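Local coordinates for protein multi-copper Oxidase CueO (Ochrobactrum, PDB 6EVG) that oxidises phenolic substrates, probably passing the electrons through its copper centres to oxygen, and acts on lignin model compounds and lignosulfonate, at residues R45-E49 against I204-V209; G61-G65 against V174-R178; G197-L203 against N229-F233. All blocks are in the same frame, centred on the assembly; numbering follows the deposited sequence.

Contact 1: R45-E49 against I204-V209; sequences RHSFE and IVNGIV
H46, late in strand 36-46, and F48 just beyond it meet the type I' β turn V205-I208, the reversal of a tight hairpin that edges a sheet of the central cupredoxin-like domain. The hairpin closes itself through two backbone bonds, V205 N to I208 O and I208 N to V205 O, leaving the carbonyl of G207 directed at the 45-49 segment. That oxygen is claimed by H46: NE2 donates to G207 O over 2.8 Å, nearly straight at 170° and with the acceptor in the imidazole plane. The ring gets there because CG stands anti to the backbone N (chi1 176°). F48 CA adds a weaker CH···O approach to the same G207 O at 3.6 Å. Two residues on, V209 N donates to F48 O at 2.9 Å, in the carbonyl plane. Water 1 sits 2.7 Å from V209 O and 3.2 Å from F48 O, although it has more acceptors around it than protons to give. Polar ends facing other neighbours are also paired: S47 OG with S52 O, and N206 OD1 with V174 N. The apolar packing is slight: I204 CD1 rests 3.8 Å from F48 CE1.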
ATOM      1  N   ARG A  45      20.702   7.841  -6.885  1.00 10.76           N
ATOM      2  CA  ARG A  45      21.082   8.073  -5.502  1.00 10.44           C
ATOM      3  C   ARG A  45      20.119   9.082  -4.947  1.00 10.51           C
ATOM      4  O   ARG A  45      19.637   9.961  -5.669  1.00 12.78           O
ATOM      5  CB  ARG A  45      22.543   8.565  -5.376  1.00 12.58           C
ATOM      6  CG  ARG A  45      23.545   7.625  -6.015  1.00 14.06           C
ATOM      7  CD  ARG A  45      24.942   8.060  -5.816  1.00 17.76           C
ATOM      8  NE  ARG A  45      25.317   7.887  -4.428  1.00 22.07           N
ATOM      9  CZ  ARG A  45      25.569   6.707  -3.858  1.00 23.36           C
ATOM     10  NH1 ARG A  45      25.548   5.637  -4.572  1.00 25.88           N
ATOM     11  NH2 ARG A  45      25.870   6.588  -2.576  1.00 24.95           N
ATOM     12  N   HIS A  46      19.881   8.972  -3.631  1.00  9.07           N
ATOM     13  CA  HIS A  46      18.856   9.811  -2.979  1.00  9.03           C
ATOM     14  C   HIS A  46      19.330  10.260  -1.606  1.00  8.83           C
ATOM     15  O   HIS A  46      19.860   9.450  -0.843  1.00  9.47           O
ATOM     16  CB  HIS A  46      17.552   9.016  -2.876  1.00  8.91           C
ATOM     17  CG  HIS A  46      16.462   9.728  -2.157  1.00  8.73           C
ATOM     18  ND1 HIS A  46      15.722  10.734  -2.721  1.00 10.10           N
ATOM     19  CD2 HIS A  46      16.024   9.585  -0.881  1.00 10.07           C
ATOM     20  CE1 HIS A  46      14.839  11.170  -1.823  1.00 11.89           C
ATOM     21  NE2 HIS A  46      14.990  10.482  -0.706  1.00 11.06           N
ATOM     22  N   SER A  47      19.068  11.538  -1.301  1.00  9.25           N
ATOM     23  CA  SER A  47      19.325  12.068   0.028  1.00  9.58           C
ATOM     24  C   SER A  47      18.057  12.012   0.887  1.00  8.99           C
ATOM     25  O   SER A  47      17.059  12.687   0.612  1.00 11.01           O
ATOM     26  CB  SER A  47      19.811  13.495  -0.088  1.00 11.05           C
ATOM     27  OG  SER A  47      19.973  14.073   1.203  1.00 13.63           O
ATOM     28  N   PHE A  48      18.129  11.228   1.944  1.00  9.29           N
ATOM     29  CA  PHE A  48      17.100  11.160   2.920  1.00 10.22           C
ATOM     30  C   PHE A  48      17.218  12.253   3.993  1.00 11.96           C
ATOM     31  O   PHE A  48      16.270  12.583   4.684  1.00 11.95           O
ATOM     32  CB  PHE A  48      17.083   9.790   3.622  1.00 10.68           C
ATOM     33  CG  PHE A  48      16.858   8.599   2.674  1.00  9.64           C
ATOM     34  CD1 PHE A  48      15.595   8.173   2.385  1.00  9.67           C
ATOM     35  CD2 PHE A  48      17.920   7.961   2.050  1.00 10.90           C
ATOM     36  CE1 PHE A  48      15.362   7.162   1.514  1.00  9.97           C
ATOM     37  CE2 PHE A  48      17.707   6.909   1.160  1.00 11.19           C
ATOM     38  CZ  PHE A  48      16.413   6.501   0.897  1.00 10.05           C
ATOM     39  N   GLU A  49      18.436  12.737   4.182  1.00 14.34           N
ATOM     40  CA  GLU A  49      18.704  13.792   5.141  1.00 17.75           C
ATOM     41  C   GLU A  49      19.838  14.598   4.660  1.00 13.92           C
ATOM     42  O   GLU A  49      20.682  14.106   3.907  1.00 14.77           O
ATOM     43  CB  GLU A  49      18.773  13.220   6.480  1.00 22.90           C
ATOM     44  CG  GLU A  49      19.914  12.436   6.808  1.00 25.98           C
ATOM     45  CD  GLU A  49      20.050  12.245   8.341  1.00 35.87           C
ATOM     46  OE1 GLU A  49      19.103  12.459   9.172  1.00 44.39           O
ATOM     47  OE2 GLU A  49      21.155  11.865   8.698  1.00 34.67           O
ATOM     48  N   ILE A 204      10.909   7.773   7.640  1.00  8.24           N
ATOM     49  CA  ILE A 204      10.853   8.771   6.560  1.00  8.43           C
ATOM     50  C   ILE A 204       9.414   8.970   6.091  1.00  8.07           C
ATOM     51  O   ILE A 204       8.581   8.065   6.178  1.00  8.29           O
ATOM     52  CB  ILE A 204      11.787   8.394   5.392  1.00  8.70           C
ATOM     53  CG1 ILE A 204      11.469   7.004   4.835  1.00  9.00           C
ATOM     54  CG2 ILE A 204      13.238   8.505   5.843  1.00  9.23           C
ATOM     55  CD1 ILE A 204      12.173   6.690   3.527  1.00  9.67           C
ATOM     56  N   VAL A 205       9.161  10.185   5.592  1.00  7.64           N
ATOM     57  CA  VAL A 205       7.892  10.528   4.939  1.00  7.56           C
ATOM     58  C   VAL A 205       8.227  11.166   3.613  1.00  7.48           C
ATOM     59  O   VAL A 205       9.007  12.108   3.526  1.00  8.06           O
ATOM     60  CB  VAL A 205       7.002  11.437   5.801  1.00  8.39           C
ATOM     61  CG1 VAL A 205       5.651  11.663   5.130  1.00  8.58           C
ATOM     62  CG2 VAL A 205       6.840  10.887   7.228  1.00  8.45           C
ATOM     63  N   ASN A 206       7.645  10.595   2.540  1.00  7.38           N
ATOM     64  CA  ASN A 206       7.940  11.069   1.185  1.00  7.97           C
ATOM     65  C   ASN A 206       9.430  11.180   0.938  1.00  8.29           C
ATOM     66  O   ASN A 206       9.895  12.073   0.240  1.00 10.16           O
ATOM     67  CB  ASN A 206       7.188  12.375   0.844  1.00  8.12           C
ATOM     68  CG  ASN A 206       5.689  12.190   0.830  1.00  8.26           C
ATOM     69  OD1 ASN A 206       5.179  11.069   0.997  1.00  8.98           O
ATOM     70  ND2 ASN A 206       4.953  13.292   0.616  1.00  8.66           N
ATOM     71  N   GLY A 207      10.174  10.187   1.437  1.00  8.17           N
ATOM     72  CA  GLY A 207      11.582  10.089   1.164  1.00  8.69           C
ATOM     73  C   GLY A 207      12.526  10.874   2.022  1.00  8.76           C
ATOM     74  O   GLY A 207      13.751  10.834   1.761  1.00 10.95           O
ATOM     75  N   ILE A 208      12.132  11.560   3.049  1.00  8.74           N
ATOM     76  CA  ILE A 208      12.953  12.458   3.914  1.00 10.75           C
ATOM     77  C   ILE A 208      12.672  12.161   5.383  1.00  9.20           C
ATOM     78  O   ILE A 208      11.533  11.872   5.787  1.00  9.21           O
ATOM     79  CB  ILE A 208      12.455  14.069   3.674  1.00 13.58           C
ATOM     80  CG1 ILE A 208      12.572  14.430   2.215  1.00 17.41           C
ATOM     81  CG2 ILE A 208      13.102  15.008   4.626  1.00 16.31           C
ATOM     82  CD1 ILE A 208      13.918  14.282   1.746  1.00 16.34           C
ATOM     83  N   VAL A 209      13.783  12.248   6.138  1.00  9.38           N
ATOM     84  CA  VAL A 209      13.710  12.145   7.603  1.00 10.02           C
ATOM     85  C   VAL A 209      13.139  13.480   8.143  1.00 11.26           C
ATOM     86  O   VAL A 209      13.661  14.551   7.899  1.00 13.84           O
ATOM     87  CB  VAL A 209      15.064  11.851   8.196  1.00 11.58           C
ATOM     88  CG1 VAL A 209      14.960  11.791   9.757  1.00 13.66           C
ATOM     89  CG2 VAL A 209      15.640  10.551   7.716  1.00 12.19           C
TER
HETATM   90  O   HOH W   1      15.660  15.300   6.170  1.00 28.97           O

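Contact 2: G61-G65 against V174-R178; sequences GAYLG and VLQDR
Y63 and Q176 reach for one another from opposite directions, the tyrosine from the loop that follows strand 54-59 in the first cupredoxin-like domain, the glutamine from strand 170-178 in a β-sheet of the second. Their hydroxyl and amide ends meet with ring and amide planes 59° apart. Y63 OH donates to Q176 OE1 at 2.7 Å, but the hydroxyl stands well above the plane of the amide carbonyl, not on a lone pair, while OE1 itself lies near the plane of the ring, off its edge. Rotation of the phenol out across the interface follows from chi1 of -169°, which sets CG opposite the backbone N. Q176 extends beyond CG, and its NE2 is held by G227 O, fixing which way the amide is flipped. R178 slides past Y63 in the opposite direction, guanidinium and ring planes 77° apart, with NH1 4.1 Å from CE1; its NH2 goes to V180 O. Between the two lies water 2, in the plane of both groups, giving a proton to Y63 OH at 2.8 Å. The hydroxyl therefore both gives and receives. H46 stacks on the ring and F48 meets it edge-to-face, so the phenol is gripped along its body as well as at its oxygen. A phenylalanine here would probably keep much of that ring packing yet leave Q176 OE1 and water 2 without their shared partner. Alongside, L64 slides past V174 to bring CD2 within 4.0 Å of CG1, and water 2 completes its bridge by accepting from R178 NH1 at 2.9 Å.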
ATOM      1  N   GLY A  61      12.666   9.349 -11.544  1.00  8.74           N
ATOM      2  CA  GLY A  61      13.578   9.908 -10.580  1.00  8.98           C
ATOM      3  C   GLY A  61      14.173   8.811  -9.757  1.00  8.91           C
ATOM      4  O   GLY A  61      13.942   7.632  -9.999  1.00  9.90           O
ATOM      5  N   ALA A  62      15.014   9.209  -8.771  1.00  9.59           N
ATOM      6  CA  ALA A  62      15.844   8.258  -8.063  1.00  9.99           C
ATOM      7  C   ALA A  62      15.211   7.577  -6.879  1.00  8.78           C
ATOM      8  O   ALA A  62      15.772   6.635  -6.315  1.00  9.35           O
ATOM      9  CB  ALA A  62      17.111   8.955  -7.600  1.00 12.00           C
ATOM     10  N   TYR A  63      14.002   8.035  -6.474  1.00  8.29           N
ATOM     11  CA  TYR A  63      13.337   7.472  -5.293  1.00  7.82           C
ATOM     12  C   TYR A  63      11.843   7.815  -5.361  1.00  7.73           C
ATOM     13  O   TYR A  63      11.501   8.939  -5.757  1.00  8.46           O
ATOM     14  CB  TYR A  63      13.967   8.055  -3.988  1.00  8.53           C
ATOM     15  CG  TYR A  63      13.511   7.311  -2.763  1.00  7.85           C
ATOM     16  CD1 TYR A  63      14.110   6.133  -2.366  1.00  8.50           C
ATOM     17  CD2 TYR A  63      12.408   7.745  -1.988  1.00  8.60           C
ATOM     18  CE1 TYR A  63      13.631   5.376  -1.320  1.00  8.12           C
ATOM     19  CE2 TYR A  63      11.913   7.011  -0.920  1.00  8.38           C
ATOM     20  CZ  TYR A  63      12.516   5.797  -0.588  1.00  8.25           C
ATOM     21  OH  TYR A  63      12.057   5.032   0.421  1.00  9.50           O
ATOM     22  N   LEU A  64      10.986   6.874  -4.991  1.00  7.06           N
ATOM     23  CA  LEU A  64       9.539   7.101  -5.064  1.00  7.09           C
ATOM     24  C   LEU A  64       9.171   7.443  -6.508  1.00  7.02           C
ATOM     25  O   LEU A  64       9.825   6.945  -7.427  1.00  8.49           O
ATOM     26  CB  LEU A  64       9.063   8.046  -3.975  1.00  8.61           C
ATOM     27  CG  LEU A  64       8.711   7.368  -2.661  1.00 13.19           C
ATOM     28  CD1 LEU A  64       8.435   8.405  -1.605  1.00 14.01           C
ATOM     29  CD2 LEU A  64       7.544   6.440  -2.673  1.00 19.48           C
ATOM     30  N   GLY A  65       8.113   8.197  -6.716  1.00  6.99           N
ATOM     31  CA  GLY A  65       7.526   8.306  -8.030  1.00  7.29           C
ATOM     32  C   GLY A  65       6.439   9.343  -8.036  1.00  7.23           C
ATOM     33  O   GLY A  65       6.131   9.975  -7.025  1.00  8.55           O
ATOM     34  N   VAL A 174       3.658   9.132   2.257  1.00  6.93           N
ATOM     35  CA  VAL A 174       4.157   7.767   2.106  1.00  6.83           C
ATOM     36  C   VAL A 174       5.116   7.516   3.276  1.00  6.83           C
ATOM     37  O   VAL A 174       6.217   8.095   3.350  1.00  7.30           O
ATOM     38  CB  VAL A 174       4.886   7.566   0.746  1.00  7.60           C
ATOM     39  CG1 VAL A 174       5.386   6.140   0.662  1.00  8.39           C
ATOM     40  CG2 VAL A 174       3.962   7.943  -0.398  1.00  7.87           C
ATOM     41  N   LEU A 175       4.667   6.643   4.176  1.00  6.94           N
ATOM     42  CA  LEU A 175       5.399   6.341   5.406  1.00  7.00           C
ATOM     43  C   LEU A 175       6.321   5.140   5.158  1.00  6.76           C
ATOM     44  O   LEU A 175       5.827   4.081   4.709  1.00  7.68           O
ATOM     45  CB  LEU A 175       4.433   6.006   6.535  1.00  7.74           C
ATOM     46  CG  LEU A 175       3.279   6.972   6.795  1.00  7.95           C
ATOM     47  CD1 LEU A 175       2.423   6.518   7.970  1.00  8.52           C
ATOM     48  CD2 LEU A 175       3.756   8.420   7.028  1.00  9.25           C
ATOM     49  N   GLN A 176       7.609   5.285   5.462  1.00  7.20           N
ATOM     50  CA  GLN A 176       8.572   4.202   5.276  1.00  7.59           C
ATOM     51  C   GLN A 176       9.603   4.243   6.400  1.00  7.49           C
ATOM     52  O   GLN A 176       9.605   5.139   7.256  1.00  8.34           O
ATOM     53  CB  GLN A 176       9.242   4.246   3.906  1.00  7.88           C
ATOM     54  CG  GLN A 176       8.284   4.095   2.758  1.00  8.23           C
ATOM     55  CD  GLN A 176       8.924   4.333   1.423  1.00  7.98           C
ATOM     56  OE1 GLN A 176       9.533   5.408   1.184  1.00  9.12           O
ATOM     57  NE2 GLN A 176       8.793   3.345   0.519  1.00  9.45           N
ATOM     58  N   ASP A 177      10.486   3.257   6.425  1.00  8.19           N
ATOM     59  CA  ASP A 177      11.606   3.219   7.325  1.00  8.72           C
ATOM     60  C   ASP A 177      12.880   2.787   6.627  1.00  9.06           C
ATOM     61  O   ASP A 177      12.843   2.226   5.527  1.00 10.59           O
ATOM     62  CB  ASP A 177      11.340   2.381   8.586  1.00 10.09           C
ATOM     63  CG  ASP A 177      11.121   0.897   8.404  1.00 10.31           C
ATOM     64  OD1 ASP A 177      10.842   0.470   7.274  1.00 11.87           O
ATOM     65  OD2 ASP A 177      11.205   0.140   9.442  1.00 10.90           O
ATOM     66  N   ARG A 178      14.011   3.109   7.220  1.00  9.07           N
ATOM     67  CA  ARG A 178      15.307   2.881   6.636  1.00  8.89           C
ATOM     68  C   ARG A 178      16.304   2.419   7.712  1.00  9.43           C
ATOM     69  O   ARG A 178      16.439   3.034   8.766  1.00 10.33           O
ATOM     70  CB  ARG A 178      15.897   4.188   6.085  1.00  9.49           C
ATOM     71  CG  ARG A 178      15.133   4.802   4.933  1.00  9.71           C
ATOM     72  CD  ARG A 178      15.168   3.941   3.661  1.00  9.21           C
ATOM     73  NE  ARG A 178      16.521   3.769   3.204  1.00  9.02           N
ATOM     74  CZ  ARG A 178      16.822   3.359   1.971  1.00  8.94           C
ATOM     75  NH1 ARG A 178      15.883   3.021   1.142  1.00  9.59           N
ATOM     76  NH2 ARG A 178      18.107   3.334   1.589  1.00 10.27           N
TER
HETATM   77  O   HOH W   2      12.994   2.598   1.344  1.00  9.73           O

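Contact 3: G197-L203 against N229-F233; sequences GFRGGNL and NARNF
G197 and R199 run alongside A230 and R231, the CA atoms 5.1 Å apart for G197 and A230 and 5.9 Å for R199 and R231. A water ties the two loops, 2.7 Å from F198 O and accepting from R231 N at 2.9 Å. G197 leaves the preceding helix with positive phi, and its CA comes 3.7 Å from A230 CB, where a side chain on G197 would collide with that methyl. R231 contributes more to the contact than any other residue; its chain starts out anti to the backbone N (chi1 179°) and bends at chi3. Its guanidinium is sandwiched, R199 NE over one face and L203 CD2 over the other, both offset toward the rim. NH2 donates to G200 O at 2.9 Å, a bent bond of 136° with the donor above the carbonyl plane. The site belongs to the second cupredoxin-like domain, and it reaches toward the third: N229 ND2 and F198 N both bond the E494 carboxylate, in helix 493-497, which carries the copper ligand H495. R199 NH2 and R231 NH1 lie 3.6 Å apart with guanidinium planes nearly perpendicular, a closeness that D177 is likely to ease, since its carboxylate salt-bridges R231 NE and accepts from G200 N. R231 NH1 goes to G288 O, and L203 CD2 also packs 4.3 Å from F233 CE1.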
ATOM      1  N   GLY A 197      10.628  -9.840   9.204  1.00 10.93           N
ATOM      2  CA  GLY A 197      10.478  -8.612   8.414  1.00 10.85           C
ATOM      3  C   GLY A 197      11.620  -7.656   8.665  1.00 10.34           C
ATOM      4  O   GLY A 197      12.155  -7.579   9.771  1.00 11.69           O
ATOM      5  N   PHE A 198      11.975  -6.907   7.630  1.00  9.60           N
ATOM      6  CA  PHE A 198      13.072  -5.955   7.653  1.00  9.32           C
ATOM      7  C   PHE A 198      12.546  -4.613   8.114  1.00  9.57           C
ATOM      8  O   PHE A 198      11.716  -4.006   7.426  1.00 10.39           O
ATOM      9  CB  PHE A 198      13.663  -5.835   6.260  1.00  9.18           C
ATOM     10  CG  PHE A 198      14.816  -4.893   6.085  1.00  9.58           C
ATOM     11  CD1 PHE A 198      16.123  -5.325   6.289  1.00 10.40           C
ATOM     12  CD2 PHE A 198      14.628  -3.584   5.743  1.00 11.42           C
ATOM     13  CE1 PHE A 198      17.217  -4.495   6.037  1.00 11.43           C
ATOM     14  CE2 PHE A 198      15.707  -2.733   5.514  1.00 12.30           C
ATOM     15  CZ  PHE A 198      16.979  -3.179   5.681  1.00 12.50           C
ATOM     16  N   ARG A 199      13.098  -4.111   9.236  1.00 10.01           N
ATOM     17  CA  ARG A 199      12.754  -2.779   9.781  1.00 10.43           C
ATOM     18  C   ARG A 199      14.046  -1.982  10.021  1.00 10.25           C
ATOM     19  O   ARG A 199      15.131  -2.542  10.192  1.00 12.24           O
ATOM     20  CB  ARG A 199      12.026  -2.897  11.124  1.00 12.15           C
ATOM     21  CG  ARG A 199      10.650  -3.530  10.978  1.00 13.29           C
ATOM     22  CD  ARG A 199       9.845  -3.713  12.264  1.00 17.46           C
ATOM     23  NE  ARG A 199      10.064  -2.809  13.370  1.00 22.31           N
ATOM     24  CZ  ARG A 199       9.670  -2.935  14.660  1.00 25.94           C
ATOM     25  NH1 ARG A 199       9.062  -4.027  15.148  1.00 29.54           N
ATOM     26  NH2 ARG A 199       9.919  -1.961  15.487  1.00 24.40           N
ATOM     27  N   GLY A 200      13.927  -0.664  10.016  1.00 10.87           N
ATOM     28  CA  GLY A 200      15.034   0.217  10.378  1.00 12.35           C
ATOM     29  C   GLY A 200      14.597   1.322  11.291  1.00 11.63           C
ATOM     30  O   GLY A 200      13.405   1.603  11.378  1.00 13.13           O
ATOM     31  N   GLY A 201      15.565   1.955  11.925  1.00 12.82           N
ATOM     32  CA  GLY A 201      15.263   2.988  12.950  1.00 14.03           C
ATOM     33  C   GLY A 201      15.068   4.370  12.412  1.00 12.74           C
ATOM     34  O   GLY A 201      14.643   5.257  13.149  1.00 16.54           O
ATOM     35  N   ASN A 202      15.393   4.614  11.138  1.00 11.51           N
ATOM     36  CA  ASN A 202      15.201   5.970  10.577  1.00 11.49           C
ATOM     37  C   ASN A 202      13.846   6.006   9.888  1.00 10.85           C
ATOM     38  O   ASN A 202      13.668   5.344   8.853  1.00 15.00           O
ATOM     39  CB  ASN A 202      16.301   6.279   9.574  1.00 12.35           C
ATOM     40  CG  ASN A 202      17.661   6.215  10.143  1.00 14.13           C
ATOM     41  OD1 ASN A 202      18.101   7.115  10.831  1.00 21.13           O
ATOM     42  ND2 ASN A 202      18.384   5.155   9.841  1.00 17.84           N
ATOM     43  N   LEU A 203      12.903   6.774  10.402  1.00  9.49           N
ATOM     44  CA  LEU A 203      11.583   6.883   9.757  1.00  8.70           C
ATOM     45  C   LEU A 203      11.609   7.992   8.739  1.00  9.15           C
ATOM     46  O   LEU A 203      12.250   9.015   8.982  1.00 11.36           O
ATOM     47  CB  LEU A 203      10.515   7.130  10.800  1.00  9.85           C
ATOM     48  CG  LEU A 203      10.454   6.163  11.984  1.00 10.67           C
ATOM     49  CD1 LEU A 203       9.222   6.444  12.838  1.00 12.81           C
ATOM     50  CD2 LEU A 203      10.381   4.690  11.491  1.00 11.21           C
ATOM     51  N   ASN A 229       8.795  -2.035   4.007  1.00  8.20           N
ATOM     52  CA  ASN A 229       8.903  -3.476   3.805  1.00  8.53           C
ATOM     53  C   ASN A 229       8.055  -4.280   4.762  1.00  7.88           C
ATOM     54  O   ASN A 229       7.560  -5.343   4.413  1.00  9.26           O
ATOM     55  CB  ASN A 229      10.367  -3.927   3.928  1.00  8.66           C
ATOM     56  CG  ASN A 229      11.182  -3.651   2.687  1.00  8.82           C
ATOM     57  OD1 ASN A 229      11.129  -2.566   2.106  1.00  9.90           O
ATOM     58  ND2 ASN A 229      11.967  -4.667   2.264  1.00  9.92           N
ATOM     59  N   ALA A 230       7.984  -3.800   6.006  1.00  7.73           N
ATOM     60  CA  ALA A 230       7.460  -4.652   7.104  1.00  8.27           C
ATOM     61  C   ALA A 230       6.830  -3.886   8.249  1.00  8.20           C
ATOM     62  O   ALA A 230       5.879  -4.382   8.853  1.00  9.25           O
ATOM     63  CB  ALA A 230       8.540  -5.568   7.651  1.00  9.19           C
ATOM     64  N   ARG A 231       7.380  -2.734   8.602  1.00  8.14           N
ATOM     65  CA  ARG A 231       6.941  -1.976   9.764  1.00  8.30           C
ATOM     66  C   ARG A 231       5.468  -1.630   9.652  1.00  7.99           C
ATOM     67  O   ARG A 231       5.028  -1.124   8.604  1.00  8.54           O
ATOM     68  CB  ARG A 231       7.737  -0.697   9.866  1.00  9.23           C
ATOM     69  CG  ARG A 231       7.372   0.208  11.024  1.00  9.71           C
ATOM     70  CD  ARG A 231       8.298   1.392  11.176  1.00  9.74           C
ATOM     71  NE  ARG A 231       9.631   1.034  11.603  1.00 10.14           N
ATOM     72  CZ  ARG A 231      10.046   0.958  12.872  1.00 10.49           C
ATOM     73  NH1 ARG A 231       9.192   1.203  13.863  1.00 12.77           N
ATOM     74  NH2 ARG A 231      11.294   0.665  13.149  1.00 12.65           N
ATOM     75  N   ASN A 232       4.713  -1.785  10.745  1.00  8.14           N
ATOM     76  CA  ASN A 232       3.372  -1.238  10.889  1.00  8.33           C
ATOM     77  C   ASN A 232       3.482   0.124  11.561  1.00  8.30           C
ATOM     78  O   ASN A 232       4.273   0.318  12.506  1.00  9.61           O
ATOM     79  CB  ASN A 232       2.489  -2.124  11.728  1.00  8.92           C
ATOM     80  CG  ASN A 232       2.330  -3.499  11.131  1.00  9.02           C
ATOM     81  OD1 ASN A 232       2.037  -3.632   9.945  1.00  9.32           O
ATOM     82  ND2 ASN A 232       2.518  -4.544  11.952  1.00 11.22           N
ATOM     83  N   PHE A 233       2.705   1.101  11.070  1.00  8.00           N
ATOM     84  CA  PHE A 233       2.636   2.399  11.695  1.00  8.33           C
ATOM     85  C   PHE A 233       1.360   2.495  12.496  1.00  9.13           C
ATOM     86  O   PHE A 233       0.332   1.940  12.122  1.00  9.47           O
ATOM     87  CB  PHE A 233       2.722   3.526  10.644  1.00  8.46           C
ATOM     88  CG  PHE A 233       4.056   3.594   9.980  1.00  7.95           C
ATOM     89  CD1 PHE A 233       5.122   4.233  10.535  1.00  9.40           C
ATOM     90  CD2 PHE A 233       4.266   2.948   8.745  1.00  9.02           C
ATOM     91  CE1 PHE A 233       6.363   4.282   9.935  1.00 10.21           C
ATOM     92  CE2 PHE A 233       5.519   2.942   8.163  1.00  9.44           C
ATOM     93  CZ  PHE A 233       6.558   3.615   8.733  1.00  9.41           C
TER
HETATM   94  O   HOH W   3       9.847  -2.023   7.317  1.00  9.34           O

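Overall arrangement
A single sheet of the second cupredoxin-like domain threads all three contacts. Strand 202-205 serves contacts 1 and 3, and its neighbour 170-178 serves contact 2. Contacts 1 and 2 have centres about 7 Å apart; contact 3 lies about 14 Å from contact 1 and 13 Å from contact 2. Along the chain, both segments of contact 2 fall between those of contact 1, whereas contacts 1 and 3 interleave. Probable backbone hydrogen bonds, I204 N to Q176 O between contacts 1 and 2 and R178 N to N202 O between contacts 2 and 3, join neighbouring strands. Together they connect the first domain, through this sheet of the second, to loops beside the third, copper-bearing domain.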